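PDB 3VX6: E1 from Kluyveromyces marxianus, which acts as an E1-like activating enzyme in autophagy, preparing ATG12 for conjugation with ATG5 and ATG8 for conjugation with phosphatidylethanolamine. Local coordinates for residues C196-F201 against T230-F235; I155-I160 against S241-E246. All coordinates share one frame; numbering follows the deposited sequence.

Both interactions lie in one six-stranded mixed sheet, with their centres about 9 Å apart. Across the sheet the strands run 151-159, 243-250, 231-236, 198-202, 177-181 and 184-186. Interaction 2 joins one of the two edge strands, 151-159, to strand 243-250. Interaction 1 joins the inner parallel pair, 198-202 and 231-236. Strands 231-236 and 243-250 follow each other in the chain and are neighbours in the sheet, where probable backbone bonds I233 N to A245 O and F235 N to F243 O link the two contacts. Along the chain, interaction 1 is nested within the loop that interaction 2 closes. With the pairing between them, they join four neighbouring strands of the Atg7 N-terminal region.

Interaction 1 of 2, residues C196-F201 against T230-F235; sequences CEKVVF and TYTICF
F201 and F235 meet edge against edge where two parallel strands run side by side. Their CD1 atoms are 3.4 Å apart, the ring planes stand at 76°, and neither ring lies over the face of the other. The first torsions differ: F201 has CG anti to its backbone N (chi1 171°), while F235 has CG anti to its carbonyl carbon (chi1 -63°). This brings the two rings together at their edges. I233 CG2 lies over one face of the F235 ring, toward its rim, and also reaches F201 CB at 4.0 Å. V199 shares this side of the sheet and packs on W222 of helix 215-225, the helix of the beta-alpha-beta unit that links the two strands.

V200 and C234 lie on the other side, where V200 CG1 touches C234 CB at 3.6 Å. K198 CB sits against T232 CG2 at 3.5 Å. The extended K198 chain then passes C234 SG, with CD 3.9 Å from the sulfur, and its NZ forms a salt bridge with E244.

Three backbone bonds set the register. V199 N gives to T232 O at 2.9 Å, C234 N gives to V199 O at 2.6 Å, and F201 N gives to C234 O in a nearly straight bond. The contact thus combines a largely apolar interior with a lysine whose charge is met two strands away.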
loop_
_atom_site.group_PDB
_atom_site.type_symbol
_atom_site.label_atom_id
_atom_site.label_comp_id
_atom_site.label_asym_id
_atom_site.label_seq_id
_atom_site.Cartn_x
_atom_site.Cartn_y
_atom_site.Cartn_z
ATOM N N CYS A 196 12.047 19.513 0.525
ATOM C CA CYS A 196 11.031 19.528 1.574
ATOM C C CYS A 196 11.632 19.221 2.943
ATOM O O CYS A 196 12.661 18.548 3.041
ATOM C CB CYS A 196 9.935 18.513 1.273
ATOM S SG CYS A 196 10.472 16.807 1.464
ATOM N N GLU A 197 10.981 19.718 3.992
ATOM C CA GLU A 197 11.438 19.506 5.360
ATOM C C GLU A 197 11.013 18.127 5.784
ATOM O O GLU A 197 11.653 17.497 6.632
ATOM C CB GLU A 197 10.799 20.503 6.336
ATOM C CG GLU A 197 11.159 21.942 6.119
ATOM C CD GLU A 197 10.257 22.622 5.123
ATOM O OE1 GLU A 197 9.037 22.720 5.404
ATOM O OE2 GLU A 197 10.776 23.057 4.065
ATOM N N LYS A 198 9.909 17.674 5.197
ATOM C CA LYS A 198 9.372 16.376 5.527
ATOM C C LYS A 198 8.280 15.904 4.604
ATOM O O LYS A 198 7.831 16.626 3.721
ATOM C CB LYS A 198 8.852 16.388 6.960
ATOM C CG LYS A 198 7.941 17.534 7.298
ATOM C CD LYS A 198 7.902 17.707 8.803
ATOM C CE LYS A 198 6.937 18.802 9.228
ATOM N NZ LYS A 198 7.083 19.100 10.681
ATOM N N VAL A 199 7.879 14.661 4.833
ATOM C CA VAL A 199 6.840 13.986 4.084
ATOM C C VAL A 199 5.692 13.666 5.023
ATOM O O VAL A 199 5.909 13.162 6.117
ATOM C CB VAL A 199 7.376 12.674 3.499
ATOM C CG1 VAL A 199 6.220 11.806 2.972
ATOM C CG2 VAL A 199 8.373 12.991 2.400
ATOM N N VAL A 200 4.471 13.968 4.599
ATOM C CA VAL A 200 3.295 13.688 5.414
ATOM C C VAL A 200 2.571 12.501 4.790
ATOM O O VAL A 200 2.308 12.470 3.587
ATOM C CB VAL A 200 2.375 14.931 5.523
ATOM C CG1 VAL A 200 3.122 16.041 6.215
ATOM C CG2 VAL A 200 1.946 15.402 4.157
ATOM N N PHE A 201 2.265 11.514 5.621
ATOM C CA PHE A 201 1.639 10.286 5.166
ATOM C C PHE A 201 0.400 9.914 5.979
ATOM O O PHE A 201 0.438 9.874 7.209
ATOM C CB PHE A 201 2.697 9.174 5.248
ATOM C CG PHE A 201 2.174 7.781 5.022
ATOM C CD1 PHE A 201 2.613 6.733 5.831
ATOM C CD2 PHE A 201 1.291 7.498 3.993
ATOM C CE1 PHE A 201 2.183 5.442 5.618
ATOM C CE2 PHE A 201 0.854 6.201 3.772
ATOM C CZ PHE A 201 1.297 5.176 4.581
ATOM N N THR A 230 19.018 12.114 7.578
ATOM C CA THR A 230 17.747 11.687 8.113
ATOM C C THR A 230 16.549 12.027 7.212
ATOM O O THR A 230 16.665 12.794 6.255
ATOM C CB THR A 230 17.584 12.321 9.522
ATOM O OG1 THR A 230 16.413 11.814 10.157
ATOM C CG2 THR A 230 17.493 13.830 9.421
ATOM N N TYR A 231 15.401 11.421 7.517
ATOM C CA TYR A 231 14.162 11.642 6.775
ATOM C C TYR A 231 13.027 11.778 7.767
ATOM O O TYR A 231 12.855 10.929 8.635
ATOM C CB TYR A 231 13.872 10.463 5.870
ATOM C CG TYR A 231 14.960 10.222 4.881
ATOM C CD1 TYR A 231 14.952 10.861 3.648
ATOM C CD2 TYR A 231 16.034 9.392 5.193
ATOM C CE1 TYR A 231 15.989 10.681 2.753
ATOM C CE2 TYR A 231 17.079 9.213 4.298
ATOM C CZ TYR A 231 17.049 9.858 3.091
ATOM O OH TYR A 231 18.094 9.720 2.223
ATOM N N THR A 232 12.246 12.839 7.634
ATOM C CA THR A 232 11.144 13.057 8.552
ATOM C C THR A 232 9.817 12.770 7.894
ATOM O O THR A 232 9.550 13.247 6.802
ATOM C CB THR A 232 11.135 14.495 9.068
ATOM O OG1 THR A 232 12.305 14.718 9.870
ATOM C CG2 THR A 232 9.884 14.744 9.889
ATOM N N ILE A 233 8.977 11.998 8.570
ATOM C CA ILE A 233 7.677 11.653 8.020
ATOM C C ILE A 233 6.561 11.823 9.030
ATOM O O ILE A 233 6.628 11.286 10.136
ATOM C CB ILE A 233 7.656 10.202 7.536
ATOM C CG1 ILE A 233 8.724 10.005 6.455
ATOM C CG2 ILE A 233 6.262 9.849 7.032
ATOM C CD1 ILE A 233 8.934 8.567 6.063
ATOM N N CYS A 234 5.536 12.576 8.645
ATOM C CA CYS A 234 4.375 12.792 9.505
ATOM C C CYS A 234 3.358 11.694 9.215
ATOM O O CYS A 234 2.915 11.534 8.083
ATOM C CB CYS A 234 3.739 14.153 9.217
ATOM S SG CYS A 234 4.796 15.541 9.588
ATOM N N PHE A 235 2.994 10.937 10.237
ATOM C CA PHE A 235 2.033 9.857 10.073
ATOM C C PHE A 235 0.690 10.277 10.632
ATOM O O PHE A 235 0.473 10.253 11.840
ATOM C CB PHE A 235 2.553 8.604 10.775
ATOM C CG PHE A 235 3.836 8.078 10.184
ATOM C CD1 PHE A 235 3.838 7.448 8.940
ATOM C CD2 PHE A 235 5.050 8.242 10.850
ATOM C CE1 PHE A 235 5.031 6.989 8.369
ATOM C CE2 PHE A 235 6.248 7.785 10.285
ATOM C CZ PHE A 235 6.237 7.159 9.044
#

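Interaction 2 of 2, residues I155-I160 against S241-E246; sequences ISSKVI and SSFEAE
A classic beta bulge marks one end of this antiparallel pairing at the edge of the mixed sheet. Two residues, I155 and S156, stand opposite the single E246, and both of their backbone N atoms give to E246 O. The bond from I155 N is 2.6 Å, and the one from S156 N is 3.3 Å. E246 N returns a bond to S156 O, and the extended E246 side chain brings OE2 to 3.5 Å from S156 CB.

Beyond the bulge the register is regular. K158 and E244 form a hydrogen-bonded pair, and E244 N gives to K158 O nearly in line with the carbonyl. Their side chains lie alongside and point the same way. K158 CE comes to 3.2 Å from E244 OE2, and K158 NZ makes a long salt bridge of 3.7 Å to the same oxygen. E244 OE1 turns to a second lysine, K198, two strands further on. E244 has CG anti to its backbone N (chi1 176°) and stays extended, which carries the carboxylate out to where both amines gather on one side of it. With an alanine here, K198 would probably lose its salt-bridge partner and K158 a weaker one, leaving two neighbouring positive charges without their shared carboxylate.

On the other side of the sheet, S157 CB packs on A245 CB at 3.8 Å and meets the F243 ring at its edge. The F243 ring also meets that of F235 on the neighbouring strand. At the far end I160 N gives to S242 O, approaching from well above the carbonyl plane. Back on the face of E244, I160 CD1 rests 3.7 Å from E244 CB, and the I160 side chain also touches C234. Residues 155-160 are therefore held to the next strand by a run of backbone bonds, while one carboxylate links lysines of two different strands by charge.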
loop_
_atom_site.group_PDB
_atom_site.type_symbol
_atom_site.label_atom_id
_atom_site.label_comp_id
_atom_site.label_asym_id
_atom_site.label_seq_id
_atom_site.Cartn_x
_atom_site.Cartn_y
_atom_site.Cartn_z
ATOM N N ILE A 155 14.694 8.032 14.578
ATOM C CA ILE A 155 15.574 8.858 15.382
ATOM C C ILE A 155 14.738 9.735 16.293
ATOM O O ILE A 155 15.116 9.999 17.424
ATOM C CB ILE A 155 16.451 9.751 14.507
ATOM C CG1 ILE A 155 17.470 8.886 13.774
ATOM C CG2 ILE A 155 17.135 10.812 15.355
ATOM C CD1 ILE A 155 18.235 7.930 14.685
ATOM N N SER A 156 13.587 10.166 15.795
ATOM C CA SER A 156 12.703 11.025 16.572
ATOM C C SER A 156 11.244 10.965 16.107
ATOM O O SER A 156 10.963 10.695 14.940
ATOM C CB SER A 156 13.215 12.470 16.491
ATOM O OG SER A 156 12.169 13.398 16.698
ATOM N N SER A 157 10.320 11.196 17.036
ATOM C CA SER A 157 8.901 11.215 16.693
ATOM C C SER A 157 8.125 12.052 17.688
ATOM O O SER A 157 8.471 12.122 18.865
ATOM C CB SER A 157 8.301 9.802 16.635
ATOM O OG SER A 157 8.014 9.278 17.919
ATOM N N LYS A 158 7.084 12.707 17.198
ATOM C CA LYS A 158 6.241 13.526 18.041
ATOM C C LYS A 158 4.813 13.339 17.578
ATOM O O LYS A 158 4.569 12.999 16.424
ATOM C CB LYS A 158 6.639 14.995 17.935
ATOM C CG LYS A 158 6.575 15.566 16.542
ATOM C CD LYS A 158 7.047 17.019 16.516
ATOM C CE LYS A 158 7.170 17.527 15.081
ATOM N NZ LYS A 158 7.735 18.907 14.965
ATOM N N VAL A 159 3.872 13.544 18.490
ATOM C CA VAL A 159 2.464 13.409 18.166
ATOM C C VAL A 159 2.068 14.534 17.222
ATOM O O VAL A 159 2.646 15.614 17.246
ATOM C CB VAL A 159 1.583 13.492 19.432
ATOM C CG1 VAL A 159 0.136 13.143 19.086
ATOM C CG2 VAL A 159 2.123 12.552 20.507
ATOM N N ILE A 160 1.099 14.270 16.364
ATOM C CA ILE A 160 0.637 15.281 15.440
ATOM C C ILE A 160 -0.817 15.580 15.764
ATOM O O ILE A 160 -1.613 14.664 16.020
ATOM C CB ILE A 160 0.712 14.798 13.996
ATOM C CG1 ILE A 160 2.162 14.588 13.587
ATOM C CG2 ILE A 160 0.056 15.808 13.081
ATOM C CD1 ILE A 160 2.296 14.100 12.166
ATOM N N SER A 241 -3.784 8.817 16.927
ATOM C CA SER A 241 -2.470 8.190 16.937
ATOM C C SER A 241 -1.484 8.837 15.967
ATOM O O SER A 241 -0.343 8.379 15.859
ATOM C CB SER A 241 -2.599 6.708 16.582
ATOM O OG SER A 241 -3.001 6.552 15.231
ATOM N N SER A 242 -1.915 9.880 15.257
ATOM C CA SER A 242 -1.036 10.566 14.302
ATOM C C SER A 242 0.247 11.087 14.952
ATOM O O SER A 242 0.211 11.767 15.984
ATOM C CB SER A 242 -1.778 11.717 13.613
ATOM O OG SER A 242 -2.951 12.071 14.333
ATOM N N PHE A 243 1.383 10.749 14.346
ATOM C CA PHE A 243 2.683 11.170 14.859
ATOM C C PHE A 243 3.664 11.459 13.729
ATOM O O PHE A 243 3.562 10.890 12.649
ATOM C CB PHE A 243 3.284 10.075 15.735
ATOM C CG PHE A 243 3.718 8.850 14.963
ATOM C CD1 PHE A 243 2.775 7.986 14.407
ATOM C CD2 PHE A 243 5.074 8.568 14.784
ATOM C CE1 PHE A 243 3.177 6.867 13.686
ATOM C CE2 PHE A 243 5.487 7.452 14.064
ATOM C CZ PHE A 243 4.538 6.599 13.514
ATOM N N GLU A 244 4.619 12.344 13.985
ATOM C CA GLU A 244 5.636 12.668 12.994
ATOM C C GLU A 244 6.895 11.935 13.432
ATOM O O GLU A 244 7.153 11.801 14.627
ATOM C CB GLU A 244 5.910 14.171 12.965
ATOM C CG GLU A 244 7.040 14.558 12.025
ATOM C CD GLU A 244 7.304 16.056 11.995
ATOM O OE1 GLU A 244 6.381 16.818 11.636
ATOM O OE2 GLU A 244 8.441 16.470 12.322
ATOM N N ALA A 245 7.679 11.456 12.480
ATOM C CA ALA A 245 8.896 10.751 12.829
ATOM C C ALA A 245 10.092 11.058 11.924
ATOM O O ALA A 245 9.959 11.278 10.721
ATOM C CB ALA A 245 8.626 9.261 12.855
ATOM N N GLU A 246 11.267 11.085 12.531
ATOM C CA GLU A 246 12.505 11.326 11.811
ATOM C C GLU A 246 13.147 9.948 11.675
ATOM O O GLU A 246 13.353 9.252 12.666
ATOM C CB GLU A 246 13.396 12.240 12.626
ATOM C CG GLU A 246 14.564 12.770 11.867
ATOM C CD GLU A 246 15.389 13.694 12.708
ATOM O OE1 GLU A 246 16.167 14.468 12.115
ATOM O OE2 GLU A 246 15.257 13.644 13.956
#